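Local coordinates for uncharacterized protein (Archaeoglobus fulgidus, PDB 3LOT) that probably cleaves 3-keto-5-aminohexanoate, as a zinc-binding TIM-barrel enzyme of the beta-keto acid cleavage family, at residues R241-L246 with E262-I267; A44-V49 with E278-M283; R198-H203 with S235-G240; C175-Q180 with G207-A212; I18-M23 with E140-T145. All blocks are in the same frame, centred on the assembly; numbering follows the deposited sequence. Where two conformers were deposited one is given.

The five contacts sample one TIM barrel, from strand pairing and helix packing to the loops at the zinc end. Contact 3 pairs strands 197-203 and 232-238. Contact 4, about 9 Å away between centres, ties the loops after strands 170-175 and 197-203, its segments interleaving with those of contact 3. Contact 1, next along the chain, carries the zinc ligand Glu262, its centre about 11 Å from that of contact 3. Contact 2 encloses all three in sequence by returning residues 278-283 to 44-49. Contact 5, about 18 Å from contact 1 between centres, links the loop after strand 7-13 to helix 137-144 and crosses contact 2 in sequence. Apart from contact 2, segments remote in sequence gather round the zinc end.

Contact 1: residues R241-L246 with E262-I267. With ZN (zinc ion), chain P.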
# COMPACT_ATOMS: atom_id res chain seq x y z
N ARG D 241 -12.61 20.70 -3.12
CA ARG D 241 -12.24 20.43 -4.48
C ARG D 241 -11.86 18.99 -4.77
O ARG D 241 -11.66 18.63 -5.91
CB ARG D 241 -11.08 21.32 -4.85
CG ARG D 241 -9.81 20.99 -4.15
CD ARG D 241 -8.79 22.06 -4.55
NE ARG D 241 -7.48 21.82 -3.98
CZ ARG D 241 -6.55 21.01 -4.51
NH1 ARG D 241 -5.38 20.90 -3.89
NH2 ARG D 241 -6.78 20.32 -5.63
N PHE D 242 -11.77 18.16 -3.74
CA PHE D 242 -11.50 16.74 -3.93
C PHE D 242 -12.76 15.94 -4.11
O PHE D 242 -12.70 14.72 -4.32
CB PHE D 242 -10.66 16.19 -2.74
CG PHE D 242 -9.32 16.84 -2.64
CD1 PHE D 242 -8.31 16.47 -3.48
CD2 PHE D 242 -9.12 17.90 -1.79
CE1 PHE D 242 -7.10 17.10 -3.41
CE2 PHE D 242 -7.91 18.52 -1.72
CZ PHE D 242 -6.91 18.13 -2.55
N GLN D 243 -13.90 16.63 -4.10
CA GLN D 243 -15.22 16.01 -4.21
C GLN D 243 -15.34 15.17 -5.48
O GLN D 243 -15.71 14.00 -5.41
CB GLN D 243 -16.33 17.07 -4.16
CG GLN D 243 -17.75 16.49 -4.31
CD GLN D 243 -18.83 17.54 -4.11
OE1 GLN D 243 -19.46 17.61 -3.05
NE2 GLN D 243 -18.98 18.41 -5.07
N MSE D 244 -15.02 15.76 -6.63
CA MSE D 244 -15.24 15.04 -7.90
C MSE D 244 -14.12 14.01 -8.18
O MSE D 244 -14.42 12.87 -8.56
CB MSE D 244 -15.47 16.00 -9.05
CG MSE D 244 -16.74 16.85 -8.94
SE MSE D 244 -18.36 15.79 -9.00
CE MSE D 244 -19.61 17.20 -8.38
N PRO D 245 -12.84 14.39 -8.00
CA PRO D 245 -11.74 13.43 -8.25
C PRO D 245 -11.82 12.17 -7.36
O PRO D 245 -11.78 11.00 -7.86
CB PRO D 245 -10.47 14.25 -7.93
CG PRO D 245 -10.87 15.62 -8.12
CD PRO D 245 -12.32 15.72 -7.68
N LEU D 246 -11.98 12.38 -6.06
CA LEU D 246 -12.05 11.24 -5.16
C LEU D 246 -13.38 10.50 -5.30
O LEU D 246 -13.44 9.28 -5.18
CB LEU D 246 -11.79 11.67 -3.71
CG LEU D 246 -10.46 12.37 -3.48
CD1 LEU D 246 -10.20 12.55 -1.99
CD2 LEU D 246 -9.35 11.55 -4.11
N GLU D 262 -23.17 20.38 1.20
CA GLU D 262 -22.61 20.10 2.51
C GLU D 262 -21.07 19.93 2.54
O GLU D 262 -20.43 20.37 3.51
CB GLU D 262 -23.31 18.91 3.15
CG GLU D 262 -22.53 18.27 4.29
CD GLU D 262 -23.42 17.33 5.11
OE1 GLU D 262 -24.63 17.13 4.82
OE2 GLU D 262 -22.85 16.82 6.06
N ASP D 263 -20.52 19.25 1.51
CA ASP D 263 -19.11 18.84 1.47
C ASP D 263 -18.23 19.77 0.63
O ASP D 263 -17.02 19.88 0.89
CB ASP D 263 -19.02 17.40 0.89
CG ASP D 263 -19.91 16.40 1.63
OD1 ASP D 263 -19.99 16.50 2.86
OD2 ASP D 263 -20.51 15.50 0.98
N SER D 264 -18.81 20.41 -0.37
CA SER D 264 -18.07 21.40 -1.17
C SER D 264 -19.01 22.47 -1.73
O SER D 264 -20.10 22.15 -2.23
CB SER D 264 -17.39 20.72 -2.35
OG SER D 264 -16.80 21.65 -3.26
N LEU D 265 -18.57 23.72 -1.68
CA LEU D 265 -19.38 24.81 -2.22
C LEU D 265 -19.12 25.03 -3.71
O LEU D 265 -19.76 25.88 -4.31
CB LEU D 265 -19.10 26.10 -1.45
CG LEU D 265 -19.47 26.10 0.04
CD1 LEU D 265 -19.02 27.40 0.73
CD2 LEU D 265 -20.96 25.86 0.25
N TYR D 266 -18.21 24.25 -4.30
CA TYR D 266 -17.70 24.54 -5.66
C TYR D 266 -18.15 23.51 -6.68
O TYR D 266 -18.42 22.34 -6.34
CB TYR D 266 -16.17 24.67 -5.61
CG TYR D 266 -15.75 25.88 -4.81
CD1 TYR D 266 -15.62 27.12 -5.40
CD2 TYR D 266 -15.55 25.79 -3.44
CE1 TYR D 266 -15.29 28.23 -4.67
CE2 TYR D 266 -15.19 26.92 -2.70
CZ TYR D 266 -15.07 28.12 -3.32
OH TYR D 266 -14.71 29.25 -2.59
N ILE D 267 -18.29 23.96 -7.91
CA ILE D 267 -18.54 23.06 -9.05
C ILE D 267 -17.23 22.83 -9.83
O ILE D 267 -16.97 21.71 -10.31
CB ILE D 267 -19.68 23.57 -9.97
CG1 ILE D 267 -20.06 22.47 -10.97
CG2 ILE D 267 -19.25 24.88 -10.66
CD1 ILE D 267 -20.68 21.15 -10.29
ZN ZN P . -23.69 15.41 7.44
O HOH W 1 -17.80 19.81 -6.94
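Gln243 carries its CG opposite the backbone N (chi1 179°) and runs on extended, which delivers its amide from the start of helix 243-252 to Ser264 in the loop after strand 256-259. The amide lies against the serine methylene, with Gln243 OE1 3.8 Å from Ser264 CB and 4.0 Å from Asp263 CB. No direct hydrogen bond joins the two segments. Instead a water accepts a weak bond from Gln243 NE2 at 2.6 Å and donates to Tyr266 O at 2.7 Å. Ser264 spends its hydroxyl within its own loop: its OG accepts from Tyr266 N at 3.1 Å in a nearly straight bond (164°), an ST turn. Gln279 of helix 276-289 donates to the carbonyls of Ser264 and Tyr266, while Asp263 makes a salt bridge to Arg258. Early in this loop Glu262 OE2 binds the zinc ion at 2.1 Å, in company with His50 and His52. The chemistry therefore implies a division of labour: carbonyls and amides hold the loop through the serine turn, the water and Gln279, while the carboxylate just before them is given over to the metal of the probable active site.

Contact 2: residues A44-V49 with E278-M283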
# COMPACT_ATOMS: atom_id res chain seq x y z
N ALA D 44 -32.23 14.88 -10.20
CA ALA D 44 -30.96 14.84 -10.93
C ALA D 44 -30.24 13.47 -10.86
O ALA D 44 -29.21 13.28 -11.48
CB ALA D 44 -30.02 15.96 -10.41
N GLY D 45 -30.77 12.51 -10.11
CA GLY D 45 -30.16 11.19 -10.04
C GLY D 45 -29.69 10.74 -8.67
O GLY D 45 -29.23 9.63 -8.52
N ALA D 46 -29.81 11.60 -7.65
CA ALA D 46 -29.48 11.21 -6.27
C ALA D 46 -30.55 10.31 -5.72
O ALA D 46 -31.69 10.73 -5.43
CB ALA D 46 -29.32 12.42 -5.35
N GLY D 47 -30.17 9.06 -5.54
CA GLY D 47 -31.09 8.09 -5.00
C GLY D 47 -31.27 8.27 -3.50
O GLY D 47 -32.26 7.74 -2.94
N MSE D 48 -30.32 8.97 -2.88
CA MSE D 48 -30.33 9.30 -1.45
C MSE D 48 -29.93 10.77 -1.22
O MSE D 48 -29.02 11.29 -1.87
CB MSE D 48 -29.39 8.37 -0.67
CG MSE D 48 -29.61 8.39 0.86
SE MSE D 48 -28.95 6.82 1.86
CE MSE D 48 -27.20 6.49 1.04
N VAL D 49 -30.63 11.40 -0.29
CA VAL D 49 -30.29 12.72 0.17
C VAL D 49 -29.94 12.68 1.66
O VAL D 49 -30.58 11.97 2.46
CB VAL D 49 -31.40 13.76 -0.10
CG1 VAL D 49 -31.55 13.95 -1.56
CG2 VAL D 49 -32.72 13.41 0.55
N GLU D 278 -26.56 20.75 -9.55
CA GLU D 278 -25.44 20.89 -10.47
C GLU D 278 -24.29 19.87 -10.27
O GLU D 278 -23.71 19.38 -11.22
CB GLU D 278 -24.88 22.32 -10.37
CG GLU D 278 -24.09 22.73 -11.54
CD GLU D 278 -23.37 24.08 -11.34
OE1 GLU D 278 -23.36 24.63 -10.22
OE2 GLU D 278 -22.79 24.57 -12.32
N GLN D 279 -23.97 19.61 -9.01
CA GLN D 279 -22.96 18.63 -8.64
C GLN D 279 -23.47 17.21 -8.89
O GLN D 279 -22.73 16.34 -9.35
CB GLN D 279 -22.59 18.79 -7.16
CG GLN D 279 -21.76 20.03 -6.85
CD GLN D 279 -21.54 20.23 -5.34
OE1 GLN D 279 -22.12 19.53 -4.52
NE2 GLN D 279 -20.68 21.18 -4.99
N VAL D 280 -24.73 16.95 -8.56
CA VAL D 280 -25.33 15.64 -8.87
C VAL D 280 -25.30 15.35 -10.37
O VAL D 280 -24.89 14.27 -10.77
CB VAL D 280 -26.75 15.50 -8.32
CG1 VAL D 280 -27.37 14.16 -8.80
CG2 VAL D 280 -26.74 15.62 -6.82
N GLU D 281 -25.71 16.31 -11.21
CA GLU D 281 -25.67 16.13 -12.67
C GLU D 281 -24.27 15.81 -13.17
O GLU D 281 -24.12 14.94 -14.01
CB GLU D 281 -26.20 17.37 -13.39
CG GLU D 281 -27.64 17.61 -13.07
CD GLU D 281 -28.17 19.00 -13.43
OE1 GLU D 281 -27.42 19.94 -13.77
OE2 GLU D 281 -29.41 19.13 -13.39
N LYS D 282 -23.28 16.51 -12.64
CA LYS D 282 -21.86 16.25 -12.99
C LYS D 282 -21.40 14.83 -12.64
O LYS D 282 -20.79 14.13 -13.46
CB LYS D 282 -20.96 17.26 -12.30
CG LYS D 282 -19.46 17.12 -12.61
CD LYS D 282 -18.74 18.35 -12.08
CE LYS D 282 -17.34 18.46 -12.59
NZ LYS D 282 -17.38 18.85 -14.01
N MSE D 283 -21.72 14.40 -11.42
CA MSE D 283 -21.24 13.12 -10.97
C MSE D 283 -21.96 12.04 -11.77
O MSE D 283 -21.33 11.04 -12.13
CB MSE D 283 -21.45 12.95 -9.47
CG MSE D 283 -20.84 11.67 -8.89
SE MSE D 283 -18.86 11.69 -9.06
CE MSE D 283 -18.79 10.08 -9.82
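Val280 lays its CG1 methyl over the turn formed by Ala44, Gly45 and Ala46, where helix 31-43 of the TIM barrel ends in a Schellman motif and the chain passes into strand 48-54. The valine sits on helix 276-289, so the contact seats one outer helix against the alpha-to-beta turn of another unit, although 229 residues separate the two along the chain. Its rotamer, with CG1 opposite the backbone N (chi1 174°), sends that one methyl into the turn, and nearly all of the contact passes through it. Val280 CG1 lies 3.6 Å from Ala44 CB and 3.4 Å from Ala44 O, and it also meets the backbone N atoms of Gly45 and Ala46. A single branch thus touches three successive residues.

Gly45 makes the turn possible. Its phi of 119° would press any CB against the carbonyl O of Ala44, and the Schellman geometry needs just such a positive phi. Beside the valine, the aliphatic part of Glu281 adds to the cover of Ala44, with Glu281 CG 3.9 Å from Ala44 CB, while the residue as a whole remains at the solvent. The contact is one of van der Waals packing, for no hydrogen bond crosses it.

Farther in, Val280 also rests on Cys12 of strand 7-13 and Val259 of strand 256-259, which places it between helix and barrel wall. Two residues on, Lys282 reaches Glu289 of a second subunit in a salt bridge. The inner limit of the overlap is the pair Ala46 CB and Val280 CG1, 4.3 Å apart.

Contact 3: residues R198-H203 with S235-G240; sequences RLQFIH and SLVGAG
Gln200 and Ser235 are paired on neighbouring parallel strands of the TIM barrel, their side chains on one face, the strands joined by helix 213-226 into a beta-alpha-beta unit. The glutamine rises past Ser235 O, 4.1 Å from Gln200 CB and 4.0 Å from Gln200 CG, which lies opposite the backbone N (chi1 -180°). The chain then bends at chi2 (140°): Gln200 CD passes 4.1 Å from Val237 CG2, and Gln200 OE1 accepts from Ser235 OG at 2.9 Å, the donor tilted 22° from the carbonyl plane. Gln200 NE2 turns to Glu174 on the next strand, so the amide's rotation is fixed. A leucine in its place would probably leave the Ser235 hydroxyl and the Glu174 carboxylate without this shared mate.

Five backbone bonds run from Ser235 N to Ala239 N in the parallel pattern. Ile202 and Val237 lie side by side on the same face as Gln200, toward the zinc site. Arg198 offers one face of its guanidinium to Ser235 CB but bridges to Asp256. On the face bearing Phe201, turned to helix 213-226, His203 gives ND1 to Gly210 O, and its CD2 meets Leu236 CD1 at 3.9 Å.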
# COMPACT_ATOMS: atom_id res chain seq x y z
N ARG D 198 -22.96 -0.57 6.34
CA ARG D 198 -22.83 0.52 5.39
C ARG D 198 -21.84 1.52 5.94
O ARG D 198 -22.12 2.16 6.93
CB ARG D 198 -24.19 1.17 5.17
CG ARG D 198 -24.18 2.35 4.18
CD ARG D 198 -23.63 2.00 2.85
NE ARG D 198 -23.89 3.07 1.89
CZ ARG D 198 -23.58 3.03 0.59
NH1 ARG D 198 -23.03 1.96 0.07
NH2 ARG D 198 -23.84 4.07 -0.21
N LEU D 199 -20.71 1.68 5.26
CA LEU D 199 -19.65 2.62 5.69
C LEU D 199 -19.55 3.80 4.74
O LEU D 199 -19.70 3.67 3.54
CB LEU D 199 -18.24 1.95 5.74
CG LEU D 199 -17.89 0.62 6.43
CD1 LEU D 199 -16.43 0.60 6.98
CD2 LEU D 199 -18.84 0.28 7.52
N GLN D 200 -19.19 4.94 5.28
CA GLN D 200 -18.85 6.06 4.46
C GLN D 200 -17.49 6.60 4.88
O GLN D 200 -17.23 6.85 6.06
CB GLN D 200 -19.93 7.09 4.59
CG GLN D 200 -19.72 8.35 3.77
CD GLN D 200 -21.01 8.78 3.18
OE1 GLN D 200 -21.20 8.73 1.98
NE2 GLN D 200 -21.96 9.14 4.04
N PHE D 201 -16.62 6.73 3.92
CA PHE D 201 -15.27 7.16 4.17
C PHE D 201 -15.24 8.66 3.88
O PHE D 201 -15.67 9.06 2.80
CB PHE D 201 -14.32 6.44 3.24
CG PHE D 201 -14.34 4.93 3.35
CD1 PHE D 201 -14.51 4.29 4.56
CD2 PHE D 201 -14.08 4.14 2.23
CE1 PHE D 201 -14.44 2.91 4.64
CE2 PHE D 201 -14.03 2.76 2.33
CZ PHE D 201 -14.23 2.15 3.53
N ILE D 202 -14.83 9.47 4.86
CA ILE D 202 -14.85 10.94 4.73
C ILE D 202 -13.42 11.49 4.77
O ILE D 202 -12.68 11.33 5.75
CB ILE D 202 -15.71 11.60 5.80
CG1 ILE D 202 -17.14 10.95 5.79
CG2 ILE D 202 -15.80 13.13 5.56
CD1 ILE D 202 -18.23 11.74 6.55
N HIS D 203 -13.04 12.14 3.69
CA HIS D 203 -11.65 12.55 3.47
C HIS D 203 -11.53 14.05 3.44
O HIS D 203 -12.28 14.72 2.71
CB HIS D 203 -11.14 11.92 2.14
CG HIS D 203 -10.91 10.44 2.25
ND1 HIS D 203 -9.66 9.89 2.45
CD2 HIS D 203 -11.77 9.39 2.21
CE1 HIS D 203 -9.76 8.58 2.51
NE2 HIS D 203 -11.03 8.25 2.39
N SER D 235 -19.45 4.10 0.67
CA SER D 235 -19.51 5.34 -0.08
C SER D 235 -18.34 6.18 0.37
O SER D 235 -17.68 5.90 1.39
CB SER D 235 -20.84 6.06 0.25
OG SER D 235 -21.02 7.27 -0.49
N LEU D 236 -18.10 7.25 -0.34
CA LEU D 236 -17.00 8.17 -0.04
C LEU D 236 -17.40 9.63 -0.25
O LEU D 236 -18.24 9.92 -1.13
CB LEU D 236 -15.81 7.83 -0.89
CG LEU D 236 -14.56 8.73 -0.86
CD1 LEU D 236 -13.29 7.92 -1.11
CD2 LEU D 236 -14.72 9.90 -1.84
N VAL D 237 -16.82 10.49 0.59
CA VAL D 237 -16.87 11.95 0.53
C VAL D 237 -15.45 12.49 0.38
O VAL D 237 -14.57 12.21 1.21
CB VAL D 237 -17.39 12.56 1.84
CG1 VAL D 237 -17.34 14.11 1.77
CG2 VAL D 237 -18.81 12.06 2.14
N GLY D 238 -15.21 13.25 -0.68
CA GLY D 238 -14.05 14.13 -0.77
C GLY D 238 -14.43 15.58 -0.44
O GLY D 238 -15.33 16.11 -1.05
N ALA D 239 -13.78 16.19 0.55
CA ALA D 239 -14.09 17.57 0.95
C ALA D 239 -13.61 18.54 -0.12
O ALA D 239 -12.57 18.34 -0.74
CB ALA D 239 -13.42 17.90 2.31
N GLY D 240 -14.42 19.56 -0.37
CA GLY D 240 -14.03 20.67 -1.20
C GLY D 240 -13.73 20.24 -2.60
O GLY D 240 -14.47 19.50 -3.18

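Contact 4: residues C175-Q180 with G207-A212; sequences CYDIGQ and GGIGTA
Tyr176 O receives the amide N of Ile209 at 2.7 Å, and the N-H points almost straight at it (175°). This is the one direct hydrogen bond between residues 175-180 and 207-212. Ile209 CG1 lies opposite the backbone N (chi1 -165°), which leaves CG2 between that N and the carbonyl carbon, with Ile209 CG2 3.3 Å from Tyr176 O. At Gly208 a CB would collide with Tyr176 O, consistent with a glycine here. Ile209 CD1 reaches Ile178 CG1 at 4.3 Å.

One step out, a water donates to Asp177 OD2 at 3.1 Å and to Gly207 O at 2.8 Å, a second tie between the loops. The backbone of Tyr176 is held at its N, which donates to Gln180 OE1 at 2.9 Å, from well above the carbonyl plane. Asp177 OD1 takes the N-H of Ile178 on its anti side. Across the interface Gly179 N donates to Asp177 OD1 of a third subunit, and the return bond, from that subunit's Gly179 N to Asp177 OD2, is weak; the two Asp177 OD1 atoms come close, and the N-H groups would probably ease this meeting of like charges.

At the barrel mouth these loops follow strands 170-175 and 197-203. The Tyr176 side chain, about 6 Å from the zinc ion, touches Ile202 of strand 197-203, while Ile178 and Ile209 pack on helix 213-226 and Ile209 leans on His203.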
# COMPACT_ATOMS: atom_id res chain seq x y z
N CYS D 175 -16.77 7.10 8.82
CA CYS D 175 -15.40 6.92 9.23
C CYS D 175 -14.47 7.98 8.63
O CYS D 175 -14.39 8.11 7.42
CB CYS D 175 -14.87 5.56 8.81
SG CYS D 175 -15.82 4.17 9.57
N TYR D 176 -13.76 8.68 9.51
CA TYR D 176 -12.89 9.80 9.13
C TYR D 176 -11.40 9.47 9.28
O TYR D 176 -10.54 10.37 9.11
CB TYR D 176 -13.16 11.03 10.00
CG TYR D 176 -14.54 11.63 9.91
CD1 TYR D 176 -15.61 11.03 10.56
CD2 TYR D 176 -14.76 12.83 9.24
CE1 TYR D 176 -16.89 11.59 10.53
CE2 TYR D 176 -16.02 13.39 9.18
CZ TYR D 176 -17.09 12.78 9.84
OH TYR D 176 -18.34 13.33 9.76
N ASP D 177 -11.08 8.22 9.64
CA ASP D 177 -9.69 7.81 9.86
C ASP D 177 -9.64 6.27 9.94
O ASP D 177 -10.66 5.59 10.11
CB ASP D 177 -9.17 8.40 11.18
CG ASP D 177 -7.72 8.80 11.13
OD1 ASP D 177 -6.90 8.27 10.32
OD2 ASP D 177 -7.38 9.67 11.97
N ILE D 178 -8.43 5.74 9.84
CA ILE D 178 -8.18 4.30 9.92
C ILE D 178 -8.63 3.75 11.27
O ILE D 178 -9.23 2.68 11.34
CB ILE D 178 -6.72 3.98 9.63
CG1 ILE D 178 -6.32 4.53 8.24
CG2 ILE D 178 -6.45 2.44 9.76
CD1 ILE D 178 -7.21 4.02 7.11
N GLY D 179 -8.32 4.46 12.35
CA GLY D 179 -8.72 4.01 13.69
C GLY D 179 -10.22 3.81 13.83
O GLY D 179 -10.69 3.01 14.64
N GLN D 180 -10.97 4.60 13.09
CA GLN D 180 -12.45 4.52 13.11
C GLN D 180 -13.00 3.32 12.34
O GLN D 180 -14.09 2.79 12.65
CB GLN D 180 -13.04 5.84 12.56
CG GLN D 180 -12.69 7.05 13.46
CD GLN D 180 -13.50 8.30 13.18
OE1 GLN D 180 -14.36 8.34 12.29
NE2 GLN D 180 -13.22 9.35 13.94
N GLY D 207 -8.45 17.06 11.44
CA GLY D 207 -8.77 16.18 12.55
C GLY D 207 -8.96 14.75 12.09
O GLY D 207 -9.00 13.82 12.90
N GLY D 208 -9.08 14.58 10.78
CA GLY D 208 -9.20 13.28 10.16
C GLY D 208 -8.19 13.02 9.09
O GLY D 208 -7.22 13.77 8.92
N ILE D 209 -8.39 11.91 8.37
CA ILE D 209 -7.52 11.54 7.26
C ILE D 209 -7.68 12.49 6.06
O ILE D 209 -8.75 13.05 5.87
CB ILE D 209 -7.76 10.08 6.85
CG1 ILE D 209 -6.63 9.61 5.97
CG2 ILE D 209 -9.15 9.89 6.14
CD1 ILE D 209 -6.47 8.06 5.85
N GLY D 210 -6.59 12.69 5.30
CA GLY D 210 -6.56 13.57 4.15
C GLY D 210 -7.18 13.03 2.88
O GLY D 210 -7.96 12.08 2.89
N THR D 211 -6.84 13.67 1.79
CA THR D 211 -7.46 13.42 0.51
C THR D 211 -6.54 12.77 -0.53
O THR D 211 -6.88 12.83 -1.73
CB THR D 211 -7.95 14.74 -0.10
OG1 THR D 211 -6.88 15.65 -0.04
CG2 THR D 211 -9.14 15.32 0.67
N ALA D 212 -5.40 12.19 -0.12
CA ALA D 212 -4.55 11.45 -1.07
C ALA D 212 -5.29 10.20 -1.58
O ALA D 212 -6.08 9.59 -0.85
CB ALA D 212 -3.21 11.04 -0.45
O HOH W 2 -9.85 11.14 13.09

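Contact 5: residues I18-M23 with E140-T145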
# COMPACT_ATOMS: atom_id res chain seq x y z
N ILE D 18 -21.08 22.57 8.33
CA ILE D 18 -19.72 23.09 8.27
C ILE D 18 -19.72 24.46 7.61
O ILE D 18 -19.29 25.44 8.21
CB ILE D 18 -18.74 22.11 7.57
CG1 ILE D 18 -18.39 20.92 8.49
CG2 ILE D 18 -17.47 22.81 7.21
CD1 ILE D 18 -19.23 20.73 9.79
N HIS D 19 -20.24 24.51 6.39
CA HIS D 19 -20.33 25.76 5.65
C HIS D 19 -21.34 26.71 6.29
O HIS D 19 -22.30 26.31 6.93
CB HIS D 19 -20.65 25.50 4.16
CG HIS D 19 -19.64 24.65 3.46
ND1 HIS D 19 -19.98 23.52 2.73
CD2 HIS D 19 -18.29 24.74 3.42
CE1 HIS D 19 -18.87 22.97 2.26
NE2 HIS D 19 -17.84 23.68 2.66
N THR D 20 -21.08 28.00 6.18
CA THR D 20 -21.98 28.98 6.78
C THR D 20 -22.57 29.86 5.66
O THR D 20 -21.97 29.94 4.60
CB THR D 20 -21.29 29.80 7.85
OG1 THR D 20 -20.30 30.68 7.27
CG2 THR D 20 -20.64 28.89 8.93
N PRO D 21 -23.72 30.52 5.89
CA PRO D 21 -24.42 31.28 4.84
C PRO D 21 -23.61 32.27 4.07
O PRO D 21 -23.75 32.39 2.84
CB PRO D 21 -25.47 32.05 5.64
CG PRO D 21 -25.79 31.10 6.73
CD PRO D 21 -24.49 30.54 7.15
N SER D 22 -22.77 32.99 4.79
CA SER D 22 -21.98 34.04 4.18
C SER D 22 -20.94 33.47 3.22
O SER D 22 -20.39 34.22 2.41
CB SER D 22 -21.31 34.91 5.26
OG SER D 22 -22.30 35.53 6.09
N MSE D 23 -20.67 32.17 3.25
CA MSE D 23 -19.66 31.62 2.34
C MSE D 23 -20.21 31.45 0.94
O MSE D 23 -19.44 31.49 -0.02
CB MSE D 23 -19.07 30.29 2.83
CG MSE D 23 -18.40 30.37 4.21
SE MSE D 23 -17.86 28.63 4.84
CE MSE D 23 -17.36 29.17 6.63
N GLU D 140 -17.90 33.21 15.21
CA GLU D 140 -17.88 32.58 16.52
C GLU D 140 -17.90 31.03 16.43
O GLU D 140 -17.08 30.34 17.08
CB GLU D 140 -19.06 33.06 17.33
CG GLU D 140 -19.14 32.36 18.67
CD GLU D 140 -19.88 33.16 19.73
OE1 GLU D 140 -20.60 34.12 19.34
OE2 GLU D 140 -19.73 32.83 20.94
N TYR D 141 -18.80 30.50 15.62
CA TYR D 141 -18.88 29.07 15.37
C TYR D 141 -17.57 28.50 14.84
O TYR D 141 -17.06 27.47 15.33
CB TYR D 141 -20.01 28.79 14.39
CG TYR D 141 -20.03 27.40 13.85
CD1 TYR D 141 -20.22 26.30 14.69
CD2 TYR D 141 -19.87 27.17 12.50
CE1 TYR D 141 -20.24 25.00 14.18
CE2 TYR D 141 -19.88 25.89 11.98
CZ TYR D 141 -20.06 24.81 12.82
OH TYR D 141 -20.07 23.54 12.27
N LEU D 142 -17.01 29.15 13.84
CA LEU D 142 -15.80 28.65 13.22
C LEU D 142 -14.63 28.64 14.25
O LEU D 142 -13.90 27.65 14.35
CB LEU D 142 -15.46 29.51 11.99
CG LEU D 142 -16.48 29.58 10.83
CD1 LEU D 142 -15.93 30.54 9.78
CD2 LEU D 142 -16.77 28.18 10.23
N GLU D 143 -14.47 29.73 14.99
CA GLU D 143 -13.46 29.81 16.05
C GLU D 143 -13.60 28.74 17.12
O GLU D 143 -12.60 28.16 17.57
CB GLU D 143 -13.50 31.17 16.74
CG GLU D 143 -12.50 31.33 17.89
CD GLU D 143 -11.04 30.97 17.51
OE1 GLU D 143 -10.61 31.15 16.34
OE2 GLU D 143 -10.32 30.47 18.42
N MSE D 144 -14.84 28.51 17.55
CA MSE D 144 -15.07 27.54 18.59
C MSE D 144 -14.73 26.13 18.23
O MSE D 144 -14.36 25.36 19.12
CB MSE D 144 -16.49 27.66 19.14
CG MSE D 144 -16.51 28.87 20.05
SE MSE D 144 -18.26 29.31 20.69
CE MSE D 144 -17.97 31.08 21.59
N THR D 145 -14.80 25.77 16.95
CA THR D 145 -14.32 24.42 16.55
C THR D 145 -12.81 24.13 16.84
O THR D 145 -12.36 22.94 16.84
CB THR D 145 -14.65 24.10 15.06
OG1 THR D 145 -13.82 24.90 14.17
CG2 THR D 145 -16.16 24.37 14.80
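Tyr141 and Leu142, successive residues of helix 137-144, meet the loop that leaves strand 7-13 of the TIM barrel, one of the beta-alpha loops on the zinc side of the fold. The tyrosine sets its CG opposite the backbone N (chi1 169°), which carries the ring out to the loop and presents an edge to it. Near the ring plane, Tyr141 CE2 stands 3.8 Å from Ile18 O, and Tyr141 CD2 stands 4.0 Å from Thr20 CG2. Thr145, one turn on, lays its CG2 over one face, toward the rim. The phenol oxygen bonds to Thr92 and, weakly, to Ala17 O, so the ring is held at its far end as well as along its edge. An alanine at this position is likely to open a gap beside Ile18 and Thr20 and leave Thr92 without its phenol partner.

Thr20 divides its two branches between different tasks. Its OG1 sits between the backbone N and the carbonyl carbon (chi1 69°) and bonds to Glu138 of the same helix, while CG2 is left to touch both Tyr141 and Leu142 obliquely. Ile18 points its CB away from the helix, yet its end returns: a nearly eclipsed chi2 of 12° brings Ile18 CD1 to 3.8 Å from Tyr141 OH. The opposite end of the contact is wholly apolar. Selenomethionine Met23 runs extended beyond CG and meets Leu142 tip to tip. Its methyl abuts both branches of the leucine, with Met23 CE 3.7 Å from Leu142 CD1 and 3.8 Å from Leu142 CD2.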